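Local coordinates for uncharacterized protein (Bacteroides ovatus, PDB 4QEY) that is of unknown function but belongs to a family of PLAT/LH2 and C2-like calcium-binding lipoproteins, so that a role in binding calcium or lipid is possible, at residues T10-I15 / Y100-E105; V16-G21 / K94-A99; G80-T85 / S118-N123; E105-E110 / F124-T129. All blocks are in the same frame, centred on the assembly; numbering follows the deposited sequence.

How the contacts relate
From the N terminus, residues 10-15 open contact 1 and residues 16-21, next on the same strand 13-21, open contact 2. Residues 80-85 then start contact 3 before either has closed. Strand 92-101 returns to close contact 2 at 94-99 and contact 1 at 100-105, so contact 2 lies within the longer excursion of contact 1. Contact 4 opens at 105-110, sharing Glu105 with contact 1 but following both in series. Contact 3 closes at 118-123, so it crosses all the others, and contact 4 ends at 124-129. Contacts 1 and 2 zip one sheet, contact 3 the other, and contact 4 joins the two.

Contact 1 of 4, residues T10-I15 / Y100-E105; sequences TGVHKI and YIDNKE. With EDO (1,2-ethanediol), chain O.
Gly11 and Val12 meet the tip of a two-residue beta hairpin, the type I' turn from Ile101 to Lys104 that links strands 92-101 and 104-114. Beside Gly11 CA lies the Asp102 carboxylate, OD1 at 3.5 Å. The same OD1 takes the N-H of Val12 over 2.8 Å in an almost straight bond, met from above the carboxylate plane, while Asp102 N returns a bond to Val12 O. A water joins Val12 O to Asn103 N, linking the second of the two loop residues to the segment just before strand 13-21. At His13 the ring and the Ile101 side chain run side by side. Ile101 CG1 sits over one ring face, 3.9 Å from the centroid, in a CH-pi contact, and the ring's rotation is fixed at both nitrogens: ND1 bonds to Thr128 OG1 and NE2 to Thr9 O. Lys14 pairs with Tyr100 through two backbone bonds and carries its side chain to the other face of the sheet. With every torsion near 180°, the fully extended chain brings NZ within 2.8 Å of O2 of a 1,2-ethanediol, probably from the crystallisation liquor, whose C2 rests over the Tyr100 ring, 3.6 Å from CE2.

Contact 2 of 4, residues V16-G21 / K94-A99; sequences VVEQSG and KISVIA. With EDO (1,2-ethanediol), chain N; EDO (1,2-ethanediol), chain L.
Val16 O is held from two directions: Ile98 N donates to it across the strands over 2.9 Å, and a water donates as well. That water also bonds to Ser96 OG at 2.8 Å, so it bridges the serine hydroxyl and the valine carbonyl. The pattern is an antiparallel beta ladder, the two strands running at 167°, in which Val16-Ile98, Glu18-Ser96 and Ser20-Lys94 are hydrogen-bonded pairs with Val17-Val97 and Gln19-Ile95 between them. The hydrogen-bonded pairs put their side chains on one face, where Glu18 CB leans on Ser96 OG at 3.4 Å and Ser20 OG lies 3.4 Å from Lys94 CB. An ethanediol molecule rests on this face, held weakly by Glu18 OE1 and Lys94 O.

The other face is mainly apolar. Val17 and Val97 point the same way, CG2 of the first 4.2 Å from CG1 of the second. Ile95 CD1 bends back to within 3.6 Å of Gln19 CB. Gln19 has CG between its backbone N and carbonyl carbon (chi1 62°), which turns the amide away from Ile95, and NE2 donates to both Val60 O and Glu62 O. A leucine at Gln19 would probably leave these two carbonyls without that shared donor.

Strands 13-21 and 92-101 form the middle of their sheet, flanked by 64-68 and 104-114, and Val17, Ile95 and Val97 pack against Leu28, Ile30, Phe32, Phe124 and Val126 of the opposing sheet.

Contact 3 of 4, residues G80-T85 / S118-N123; sequences GSVIST and STLVEN. With EDO (1,2-ethanediol), chain P.
Val82 and Glu122 face each other through a reciprocal pair of backbone bonds, Val82 N to Glu122 O and Glu122 N to Val82 O, both 2.9 Å long. Two residues on, Ser84 N donates to a lone pair of Leu120 O at 3.1 Å. In one of the two conformers of Ser84, OG accepts the N-H of Leu120 over 2.8 Å, just before segment 118-123 enters its strand at Val121; the hydroxyl there takes the N-H that a regular ladder would give to the carbonyl of Ser84, but this bond is less certain than the backbone ones.

Side chains follow the alternation of the ladder. Val82 and Leu120 run alongside each other, CG1 of the valine 3.9 Å from CD2 of the leucine. On the other face Ile83 CG2, anti to its backbone nitrogen, slants across Thr119 CG2 at 4.1 Å and lies near Val121 CG2. Asn123 OD1 comes to 3.7 Å from Ser81 CB.

Strand 121-127 is the outermost strand of the second antiparallel sheet of the beta sandwich, with 73-84 next to it. Consistent with an edge, Val121 N points outward to O2 of an ethanediol, 3.2 Å away and rather bent.

Further out, Ser81 OG bonds to Asn29 ND2 on strand 26-36, which pairs with the other flank of 73-84. Val82 packs inward on Phe26 and Leu28, and Tyr113 of the opposing sheet covers both Val82 and Glu122.

Contact 4 of 4, residues E105-E110 / F124-T129; sequences EVNRLE and FSVSTT
Asn107 and Ser127 are set so that each group lies near the plane of the other: ND2 donates to Ser127 O over 3.0 Å at 172°, with the acceptor close to the asparagine amide plane and the donor in the carbonyl plane. The strands themselves, 7.4 Å apart at their axes, exchange no backbone bond, since they are edge strands of the two opposed sheets of a beta sandwich. At a classic beta bulge Val106 and Asn107 both face Ala99, and both side chains point toward 124-129. Val106 CG2 comes to 3.4 Å from Thr128 O. Val126 is wedged obliquely between partners, CG1 against Asn107 ND2 and CG2 against Leu109 CB at 3.6 Å, while Leu109 CD2 reaches across to Phe124 CB at 3.8 Å. Arg108 points away from the other strand, gripping Glu105 side-on through NE and NH2 and meeting Glu110 with NH1. An alanine in place of Asn107 would probably leave Ser127 O with one donor fewer, Ser130 OG remaining, and open a gap beside Val126. The chemistry thus divides by face: ion pairs lie on the side turned from the other sheet, and between these segments a single straight amide-to-carbonyl hydrogen bond is set among aliphatic contacts.

Contact 1 of 4, residues T10-I15 / Y100-E105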
loop_
_atom_site.group_PDB
_atom_site.type_symbol
_atom_site.label_atom_id
_atom_site.label_comp_id
_atom_site.label_asym_id
_atom_site.label_seq_id
_atom_site.Cartn_x
_atom_site.Cartn_y
_atom_site.Cartn_z
ATOM N N THR A 10 16.046 -11.548 -3.396
ATOM C CA THR A 10 16.462 -10.355 -4.139
ATOM C C THR A 10 15.748 -10.337 -5.508
ATOM O O THR A 10 15.745 -11.342 -6.228
ATOM C CB THR A 10 17.997 -10.311 -4.270
ATOM O OG1 THR A 10 18.561 -10.316 -2.954
ATOM C CG2 THR A 10 18.497 -9.086 -5.030
ATOM N N GLY A 11 15.152 -9.184 -5.823
ATOM C CA GLY A 11 14.429 -8.933 -7.065
ATOM C C GLY A 11 13.662 -7.626 -7.043
ATOM O O GLY A 11 13.931 -6.753 -6.209
ATOM N N VAL A 12 12.689 -7.484 -7.961
ATOM C CA VAL A 12 11.854 -6.285 -8.017
ATOM C C VAL A 12 10.730 -6.459 -6.995
ATOM O O VAL A 12 9.777 -7.215 -7.225
ATOM C CB VAL A 12 11.312 -5.957 -9.442
ATOM C CG1 VAL A 12 10.406 -4.717 -9.431
ATOM C CG2 VAL A 12 12.450 -5.777 -10.439
ATOM N N HIS A 13 10.881 -5.794 -5.846
ATOM C CA HIS A 13 9.892 -5.767 -4.769
ATOM C C HIS A 13 8.862 -4.707 -5.111
ATOM O O HIS A 13 9.242 -3.577 -5.420
ATOM C CB HIS A 13 10.557 -5.518 -3.411
ATOM C CG HIS A 13 11.335 -6.688 -2.906
ATOM N ND1 HIS A 13 10.921 -7.396 -1.802
ATOM C CD2 HIS A 13 12.445 -7.273 -3.405
ATOM C CE1 HIS A 13 11.812 -8.358 -1.631
ATOM N NE2 HIS A 13 12.747 -8.321 -2.571
ATOM N N LYS A 14 7.572 -5.097 -5.142
ATOM C CA LYS A 14 6.462 -4.237 -5.540
ATOM C C LYS A 14 5.257 -4.464 -4.649
ATOM O O LYS A 14 4.964 -5.597 -4.289
ATOM C CB LYS A 14 6.106 -4.532 -7.014
ATOM C CG LYS A 14 4.956 -3.735 -7.640
ATOM C CD LYS A 14 4.754 -4.220 -9.056
ATOM C CE LYS A 14 3.657 -3.535 -9.817
ATOM N NZ LYS A 14 3.542 -4.109 -11.187
ATOM N N ILE A 15 4.565 -3.382 -4.279
ATOM C CA ILE A 15 3.343 -3.440 -3.489
ATOM C C ILE A 15 2.299 -2.581 -4.211
ATOM O O ILE A 15 2.554 -1.416 -4.529
ATOM C CB ILE A 15 3.510 -3.048 -1.990
ATOM C CG1 ILE A 15 4.484 -4.017 -1.258
ATOM C CG2 ILE A 15 2.142 -3.037 -1.291
ATOM C CD1 ILE A 15 4.783 -3.726 0.211
ATOM N N TYR A 100 4.545 -8.277 -4.279
ATOM C CA TYR A 100 5.193 -9.071 -5.316
ATOM C C TYR A 100 6.717 -9.006 -5.227
ATOM O O TYR A 100 7.274 -8.019 -4.746
ATOM C CB TYR A 100 4.774 -8.581 -6.724
ATOM C CG TYR A 100 3.291 -8.503 -7.000
ATOM C CD1 TYR A 100 2.574 -7.337 -6.734
ATOM C CD2 TYR A 100 2.618 -9.554 -7.622
ATOM C CE1 TYR A 100 1.211 -7.243 -7.018
ATOM C CE2 TYR A 100 1.254 -9.473 -7.913
ATOM C CZ TYR A 100 0.557 -8.308 -7.618
ATOM O OH TYR A 100 -0.789 -8.199 -7.881
ATOM N N ILE A 101 7.387 -10.058 -5.719
ATOM C CA ILE A 101 8.833 -10.149 -5.918
ATOM C C ILE A 101 8.973 -10.718 -7.317
ATOM O O ILE A 101 8.591 -11.875 -7.548
ATOM C CB ILE A 101 9.650 -10.916 -4.838
ATOM C CG1 ILE A 101 9.371 -10.393 -3.409
ATOM C CG2 ILE A 101 11.150 -10.837 -5.172
ATOM C CD1 ILE A 101 9.970 -11.279 -2.256
ATOM N N ASP A 102 9.421 -9.873 -8.267
ATOM C CA ASP A 102 9.586 -10.200 -9.692
ATOM C C ASP A 102 8.238 -10.691 -10.282
ATOM O O ASP A 102 8.172 -11.737 -10.929
ATOM C CB ASP A 102 10.714 -11.230 -9.930
ATOM C CG ASP A 102 12.106 -10.735 -9.599
ATOM O OD1 ASP A 102 12.402 -9.555 -9.890
ATOM O OD2 ASP A 102 12.929 -11.552 -9.137
ATOM N N ASN A 103 7.160 -9.914 -10.015
ATOM C CA ASN A 103 5.775 -10.109 -10.487
ATOM C C ASN A 103 5.169 -11.483 -10.018
ATOM O O ASN A 103 4.168 -11.949 -10.576
ATOM C CB ASN A 103 5.698 -9.983 -12.027
ATOM C CG ASN A 103 6.038 -8.585 -12.521
ATOM O OD1 ASN A 103 5.621 -7.550 -11.957
ATOM N ND2 ASN A 103 6.825 -8.524 -13.583
ATOM N N LYS A 104 5.735 -12.066 -8.946
ATOM C CA LYS A 104 5.230 -13.261 -8.282
ATOM C C LYS A 104 4.676 -12.824 -6.930
ATOM O O LYS A 104 5.422 -12.263 -6.121
ATOM C CB LYS A 104 6.316 -14.339 -8.155
ATOM N N GLU A 105 3.359 -13.007 -6.714
ATOM C CA GLU A 105 2.686 -12.634 -5.475
ATOM C C GLU A 105 3.265 -13.421 -4.290
ATOM O O GLU A 105 3.291 -14.651 -4.303
ATOM C CB GLU A 105 1.176 -12.859 -5.585
ATOM C CG GLU A 105 0.442 -12.491 -4.312
ATOM C CD GLU A 105 -1.037 -12.796 -4.306
ATOM O OE1 GLU A 105 -1.681 -12.677 -5.375
ATOM O OE2 GLU A 105 -1.556 -13.121 -3.213
HETATM C C1 EDO O . 1.362 -7.659 -11.826
HETATM O O1 EDO O . 0.803 -6.474 -11.270
HETATM C C2 EDO O . 2.586 -8.035 -10.991
HETATM O O2 EDO O . 3.475 -6.920 -10.984
HETATM O O HOH W 1 7.509 -7.021 -8.915
#

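Contact 2 of 4, residues V16-G21 / K94-A99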
loop_
_atom_site.group_PDB
_atom_site.type_symbol
_atom_site.label_atom_id
_atom_site.label_comp_id
_atom_site.label_asym_id
_atom_site.label_seq_id
_atom_site.Cartn_x
_atom_site.Cartn_y
_atom_site.Cartn_z
ATOM N N VAL A 16 1.138 -3.186 -4.501
ATOM C CA VAL A 16 0.009 -2.520 -5.137
ATOM C C VAL A 16 -1.112 -2.396 -4.098
ATOM O O VAL A 16 -1.481 -3.381 -3.442
ATOM C CB VAL A 16 -0.459 -3.253 -6.424
ATOM C CG1 VAL A 16 -1.626 -2.516 -7.093
ATOM C CG2 VAL A 16 0.691 -3.426 -7.407
ATOM N N VAL A 17 -1.621 -1.168 -3.929
ATOM C CA VAL A 17 -2.736 -0.845 -3.047
ATOM C C VAL A 17 -3.912 -0.473 -3.952
ATOM O O VAL A 17 -3.759 0.328 -4.879
ATOM C CB VAL A 17 -2.388 0.264 -2.001
ATOM C CG1 VAL A 17 -3.572 0.551 -1.077
ATOM C CG2 VAL A 17 -1.158 -0.127 -1.179
ATOM N N GLU A 18 -5.064 -1.119 -3.728
ATOM C CA GLU A 18 -6.298 -0.867 -4.466
ATOM C C GLU A 18 -7.430 -0.559 -3.500
ATOM O O GLU A 18 -7.516 -1.174 -2.432
ATOM C CB GLU A 18 -6.678 -2.043 -5.364
ATOM C CG GLU A 18 -5.823 -2.196 -6.605
ATOM C CD GLU A 18 -6.275 -3.245 -7.607
ATOM O OE1 GLU A 18 -7.167 -4.058 -7.279
ATOM O OE2 GLU A 18 -5.717 -3.262 -8.726
ATOM N N GLN A 19 -8.301 0.391 -3.875
ATOM C CA GLN A 19 -9.464 0.751 -3.079
ATOM C C GLN A 19 -10.712 0.781 -3.947
ATOM O O GLN A 19 -10.648 1.140 -5.123
ATOM C CB GLN A 19 -9.282 2.101 -2.366
ATOM C CG GLN A 19 -9.104 3.314 -3.288
ATOM C CD GLN A 19 -9.143 4.611 -2.535
ATOM O OE1 GLN A 19 -9.705 4.693 -1.454
ATOM N NE2 GLN A 19 -8.556 5.646 -3.107
ATOM N N SER A 20 -11.851 0.414 -3.365
ATOM C CA SER A 20 -13.156 0.445 -4.031
ATOM C C SER A 20 -14.241 0.681 -2.971
ATOM O O SER A 20 -13.969 0.581 -1.780
ATOM C CB SER A 20 -13.413 -0.831 -4.839
ATOM O OG SER A 20 -13.479 -2.013 -4.055
ATOM N N GLY A 21 -15.436 1.031 -3.417
ATOM C CA GLY A 21 -16.563 1.305 -2.544
ATOM C C GLY A 21 -16.834 2.781 -2.436
ATOM O O GLY A 21 -16.685 3.523 -3.416
ATOM N N LYS A 94 -13.328 -1.032 0.533
ATOM C CA LYS A 94 -12.618 -2.279 0.278
ATOM C C LYS A 94 -11.193 -1.940 -0.075
ATOM O O LYS A 94 -10.961 -1.102 -0.952
ATOM C CB LYS A 94 -13.293 -3.102 -0.838
ATOM C CG LYS A 94 -14.134 -4.267 -0.425
ATOM C CD LYS A 94 -14.455 -5.065 -1.678
ATOM C CE LYS A 94 -15.463 -6.158 -1.431
ATOM N NZ LYS A 94 -15.876 -6.816 -2.701
ATOM N N ILE A 95 -10.238 -2.554 0.628
ATOM C CA ILE A 95 -8.802 -2.354 0.417
ATOM C C ILE A 95 -8.135 -3.673 0.110
ATOM O O ILE A 95 -8.373 -4.654 0.814
ATOM C CB ILE A 95 -8.157 -1.686 1.680
ATOM C CG1 ILE A 95 -8.676 -0.243 1.925
ATOM C CG2 ILE A 95 -6.621 -1.727 1.677
ATOM C CD1 ILE A 95 -8.293 0.808 0.859
ATOM N N SER A 96 -7.293 -3.697 -0.929
ATOM C CA SER A 96 -6.460 -4.858 -1.212
ATOM C C SER A 96 -5.013 -4.381 -1.285
ATOM O O SER A 96 -4.730 -3.354 -1.913
ATOM C CB SER A 96 -6.886 -5.615 -2.470
ATOM O OG SER A 96 -6.481 -4.987 -3.674
ATOM N N VAL A 97 -4.123 -5.065 -0.559
ATOM C CA VAL A 97 -2.690 -4.767 -0.546
ATOM C C VAL A 97 -1.990 -6.033 -1.039
ATOM O O VAL A 97 -2.038 -7.053 -0.348
ATOM C CB VAL A 97 -2.163 -4.280 0.828
ATOM C CG1 VAL A 97 -0.724 -3.811 0.705
ATOM C CG2 VAL A 97 -3.041 -3.164 1.409
ATOM N N ILE A 98 -1.414 -5.998 -2.253
ATOM C CA ILE A 98 -0.766 -7.186 -2.823
ATOM C C ILE A 98 0.732 -6.901 -3.015
ATOM O O ILE A 98 1.117 -5.923 -3.664
ATOM C CB ILE A 98 -1.421 -7.678 -4.143
ATOM C CG1 ILE A 98 -2.956 -7.800 -3.999
ATOM C CG2 ILE A 98 -0.831 -9.021 -4.528
ATOM C CD1 ILE A 98 -3.717 -7.972 -5.302
ATOM N N ALA A 99 1.559 -7.786 -2.438
ATOM C CA ALA A 99 3.013 -7.718 -2.479
ATOM C C ALA A 99 3.572 -8.727 -3.477
ATOM O O ALA A 99 3.125 -9.882 -3.532
ATOM C CB ALA A 99 3.581 -7.972 -1.094
HETATM C C1 EDO N . -10.452 -4.432 -3.895
HETATM O O1 EDO N . -10.497 -3.124 -3.359
HETATM C C2 EDO N . -9.621 -4.374 -5.200
HETATM O O2 EDO N . -10.159 -3.447 -6.158
HETATM C C1 EDO L . -10.125 7.682 -0.661
HETATM O O1 EDO L . -10.873 6.644 -0.092
HETATM C C2 EDO L . -9.244 8.233 0.458
HETATM O O2 EDO L . -8.408 9.271 0.015
HETATM O O HOH W 2 -3.791 -4.742 -4.450
#

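Contact 3 of 4, residues G80-T85 / S118-N123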
loop_
_atom_site.group_PDB
_atom_site.type_symbol
_atom_site.label_atom_id
_atom_site.label_comp_id
_atom_site.label_asym_id
_atom_site.label_seq_id
_atom_site.Cartn_x
_atom_site.Cartn_y
_atom_site.Cartn_z
ATOM N N GLY A 80 -0.380 1.709 6.032
ATOM C CA GLY A 80 -1.516 2.553 5.700
ATOM C C GLY A 80 -2.465 2.854 6.845
ATOM O O GLY A 80 -2.476 2.170 7.874
ATOM N N SER A 81 -3.274 3.897 6.658
ATOM C CA SER A 81 -4.321 4.276 7.584
ATOM C C SER A 81 -5.568 4.609 6.790
ATOM O O SER A 81 -5.504 5.125 5.675
ATOM C CB SER A 81 -3.911 5.428 8.511
ATOM O OG SER A 81 -3.767 6.682 7.863
ATOM N N VAL A 82 -6.702 4.227 7.352
ATOM C CA VAL A 82 -8.052 4.463 6.831
ATOM C C VAL A 82 -8.822 5.236 7.912
ATOM O O VAL A 82 -8.918 4.768 9.045
ATOM C CB VAL A 82 -8.753 3.139 6.420
ATOM C CG1 VAL A 82 -10.199 3.387 6.004
ATOM C CG2 VAL A 82 -7.990 2.427 5.311
ATOM N N ILE A 83 -9.273 6.450 7.582
ATOM C CA ILE A 83 -10.047 7.325 8.468
ATOM C C ILE A 83 -11.307 7.702 7.716
ATOM O O ILE A 83 -11.207 8.064 6.549
ATOM C CB ILE A 83 -9.245 8.586 8.974
ATOM C CG1 ILE A 83 -7.896 8.237 9.655
ATOM C CG2 ILE A 83 -10.078 9.450 9.923
ATOM C CD1 ILE A 83 -6.737 8.158 8.744
ATOM N N SER A 84 -12.470 7.526 8.348
ATOM C CA SER A 84 -13.794 7.852 7.825
ATOM C C SER A 84 -14.099 9.319 8.032
ATOM O O SER A 84 -13.842 9.861 9.124
ATOM C CB SER A 84 -14.858 7.003 8.505
ATOM O OG SER A 84 -14.937 7.333 9.885
ATOM N N THR A 85 -14.700 9.947 6.993
ATOM C CA THR A 85 -15.040 11.377 6.965
ATOM C C THR A 85 -16.588 11.581 6.856
ATOM O O THR A 85 -17.041 12.644 6.425
ATOM C CB THR A 85 -14.296 12.039 5.798
ATOM O OG1 THR A 85 -14.657 11.387 4.588
ATOM C CG2 THR A 85 -12.798 11.979 5.953
ATOM N N SER A 118 -19.606 7.040 14.024
ATOM C CA SER A 118 -18.473 7.676 14.685
ATOM C C SER A 118 -17.238 7.604 13.784
ATOM O O SER A 118 -17.267 6.924 12.749
ATOM C CB SER A 118 -18.214 7.000 16.033
ATOM O OG SER A 118 -18.026 5.601 15.872
ATOM N N THR A 119 -16.155 8.303 14.168
ATOM C CA THR A 119 -14.925 8.330 13.388
ATOM C C THR A 119 -14.249 6.953 13.472
ATOM O O THR A 119 -14.029 6.421 14.559
ATOM C CB THR A 119 -14.007 9.468 13.857
ATOM O OG1 THR A 119 -14.747 10.688 13.844
ATOM C CG2 THR A 119 -12.763 9.628 12.977
ATOM N N LEU A 120 -13.972 6.378 12.289
ATOM C CA LEU A 120 -13.304 5.094 12.067
ATOM C C LEU A 120 -11.830 5.373 11.837
ATOM O O LEU A 120 -11.485 6.180 10.979
ATOM C CB LEU A 120 -13.965 4.344 10.885
ATOM C CG LEU A 120 -13.374 3.025 10.383
ATOM C CD1 LEU A 120 -14.464 2.098 9.900
ATOM C CD2 LEU A 120 -12.339 3.246 9.276
ATOM N N VAL A 121 -10.974 4.773 12.672
ATOM C CA VAL A 121 -9.529 4.922 12.569
ATOM C C VAL A 121 -8.969 3.521 12.540
ATOM O O VAL A 121 -8.953 2.832 13.562
ATOM C CB VAL A 121 -8.872 5.819 13.657
ATOM C CG1 VAL A 121 -7.367 5.906 13.433
ATOM C CG2 VAL A 121 -9.476 7.223 13.669
ATOM N N GLU A 122 -8.552 3.093 11.349
ATOM C CA GLU A 122 -8.012 1.757 11.094
ATOM C C GLU A 122 -6.612 1.837 10.480
ATOM O O GLU A 122 -6.270 2.835 9.852
ATOM C CB GLU A 122 -8.959 0.995 10.175
ATOM C CG GLU A 122 -10.294 0.650 10.822
ATOM C CD GLU A 122 -10.258 -0.449 11.859
ATOM O OE1 GLU A 122 -9.571 -1.470 11.628
ATOM O OE2 GLU A 122 -10.968 -0.314 12.880
ATOM N N ASN A 123 -5.789 0.804 10.709
ATOM C CA ASN A 123 -4.404 0.750 10.229
ATOM C C ASN A 123 -4.072 -0.597 9.645
ATOM O O ASN A 123 -4.700 -1.606 10.002
ATOM C CB ASN A 123 -3.425 1.049 11.374
ATOM C CG ASN A 123 -3.597 2.406 11.984
ATOM O OD1 ASN A 123 -3.102 3.413 11.468
ATOM N ND2 ASN A 123 -4.316 2.456 13.099
HETATM C C1 EDO P . -12.617 2.447 14.767
HETATM O O1 EDO P . -11.536 1.658 15.219
HETATM C C2 EDO P . -12.814 3.608 15.767
HETATM O O2 EDO P . -11.633 4.403 15.804
#

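Contact 4 of 4, residues E105-E110 / F124-T129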
loop_
_atom_site.group_PDB
_atom_site.type_symbol
_atom_site.label_atom_id
_atom_site.label_comp_id
_atom_site.label_asym_id
_atom_site.label_seq_id
_atom_site.Cartn_x
_atom_site.Cartn_y
_atom_site.Cartn_z
ATOM N N GLU A 105 3.359 -13.007 -6.714
ATOM C CA GLU A 105 2.686 -12.634 -5.475
ATOM C C GLU A 105 3.265 -13.421 -4.290
ATOM O O GLU A 105 3.291 -14.651 -4.303
ATOM C CB GLU A 105 1.176 -12.859 -5.585
ATOM C CG GLU A 105 0.442 -12.491 -4.312
ATOM C CD GLU A 105 -1.037 -12.796 -4.306
ATOM O OE1 GLU A 105 -1.681 -12.677 -5.375
ATOM O OE2 GLU A 105 -1.556 -13.121 -3.213
ATOM N N VAL A 106 3.724 -12.689 -3.269
ATOM C CA VAL A 106 4.357 -13.262 -2.081
ATOM C C VAL A 106 3.506 -12.968 -0.834
ATOM O O VAL A 106 3.623 -13.682 0.161
ATOM C CB VAL A 106 5.814 -12.755 -1.902
ATOM C CG1 VAL A 106 6.719 -13.306 -3.006
ATOM C CG2 VAL A 106 5.892 -11.229 -1.846
ATOM N N ASN A 107 2.655 -11.938 -0.884
ATOM C CA ASN A 107 1.808 -11.586 0.245
ATOM C C ASN A 107 0.563 -10.826 -0.224
ATOM O O ASN A 107 0.563 -10.234 -1.312
ATOM C CB ASN A 107 2.586 -10.753 1.273
ATOM C CG ASN A 107 2.034 -10.843 2.658
ATOM O OD1 ASN A 107 1.046 -11.538 2.925
ATOM N ND2 ASN A 107 2.722 -10.214 3.584
ATOM N N ARG A 108 -0.505 -10.877 0.591
ATOM C CA ARG A 108 -1.791 -10.257 0.278
ATOM C C ARG A 108 -2.581 -9.968 1.535
ATOM O O ARG A 108 -2.659 -10.805 2.432
ATOM C CB ARG A 108 -2.620 -11.171 -0.654
ATOM C CG ARG A 108 -4.008 -10.652 -1.055
ATOM C CD ARG A 108 -4.801 -11.713 -1.821
ATOM N NE ARG A 108 -4.289 -11.912 -3.177
ATOM C CZ ARG A 108 -4.810 -11.352 -4.267
ATOM N NH1 ARG A 108 -5.892 -10.581 -4.177
ATOM N NH2 ARG A 108 -4.269 -11.579 -5.459
ATOM N N LEU A 109 -3.194 -8.787 1.577
ATOM C CA LEU A 109 -4.104 -8.383 2.640
ATOM C C LEU A 109 -5.370 -7.824 2.012
ATOM O O LEU A 109 -5.306 -6.927 1.177
ATOM C CB LEU A 109 -3.482 -7.369 3.629
ATOM C CG LEU A 109 -4.390 -6.938 4.796
ATOM C CD1 LEU A 109 -4.705 -8.116 5.735
ATOM C CD2 LEU A 109 -3.784 -5.810 5.570
ATOM N N GLU A 110 -6.505 -8.393 2.395
ATOM C CA GLU A 110 -7.838 -7.979 1.969
ATOM C C GLU A 110 -8.598 -7.463 3.181
ATOM O O GLU A 110 -8.776 -8.202 4.154
ATOM C CB GLU A 110 -8.599 -9.132 1.283
ATOM C CG GLU A 110 -8.008 -9.648 -0.022
ATOM C CD GLU A 110 -8.330 -8.888 -1.296
ATOM O OE1 GLU A 110 -8.867 -7.758 -1.212
ATOM O OE2 GLU A 110 -8.090 -9.455 -2.389
ATOM N N PHE A 124 -3.073 -0.621 8.748
ATOM C CA PHE A 124 -2.576 -1.864 8.165
ATOM C C PHE A 124 -1.107 -1.715 7.842
ATOM O O PHE A 124 -0.613 -0.596 7.678
ATOM C CB PHE A 124 -3.372 -2.310 6.915
ATOM C CG PHE A 124 -3.331 -1.391 5.727
ATOM C CD1 PHE A 124 -2.247 -1.407 4.852
ATOM C CD2 PHE A 124 -4.392 -0.533 5.456
ATOM C CE1 PHE A 124 -2.201 -0.541 3.748
ATOM C CE2 PHE A 124 -4.354 0.323 4.349
ATOM C CZ PHE A 124 -3.263 0.301 3.491
ATOM N N SER A 125 -0.414 -2.855 7.757
ATOM C CA SER A 125 1.011 -2.949 7.430
ATOM C C SER A 125 1.252 -4.262 6.728
ATOM O O SER A 125 0.910 -5.326 7.267
ATOM C CB SER A 125 1.870 -2.811 8.686
ATOM O OG SER A 125 3.248 -2.912 8.376
ATOM N N VAL A 126 1.771 -4.192 5.491
ATOM C CA VAL A 126 2.057 -5.374 4.656
ATOM C C VAL A 126 3.462 -5.243 4.074
ATOM O O VAL A 126 3.847 -4.170 3.612
ATOM C CB VAL A 126 0.989 -5.562 3.532
ATOM C CG1 VAL A 126 1.243 -6.830 2.712
ATOM C CG2 VAL A 126 -0.427 -5.582 4.107
ATOM N N SER A 127 4.214 -6.332 4.087
ATOM C CA SER A 127 5.573 -6.364 3.571
ATOM C C SER A 127 5.737 -7.523 2.580
ATOM O O SER A 127 4.933 -8.465 2.600
ATOM C CB SER A 127 6.562 -6.487 4.728
ATOM O OG SER A 127 7.905 -6.472 4.278
ATOM N N THR A 128 6.770 -7.446 1.706
ATOM C CA THR A 128 7.086 -8.503 0.732
ATOM C C THR A 128 7.839 -9.653 1.399
ATOM O O THR A 128 7.850 -10.747 0.852
ATOM C CB THR A 128 7.917 -7.950 -0.440
ATOM O OG1 THR A 128 9.083 -7.307 0.080
ATOM C CG2 THR A 128 7.141 -6.981 -1.329
ATOM N N THR A 129 8.467 -9.410 2.575
ATOM C CA THR A 129 9.302 -10.388 3.291
ATOM C C THR A 129 8.705 -10.839 4.660
ATOM O O THR A 129 9.445 -11.368 5.504
ATOM C CB THR A 129 10.696 -9.786 3.530
ATOM O OG1 THR A 129 10.564 -8.604 4.309
ATOM C CG2 THR A 129 11.439 -9.488 2.237
#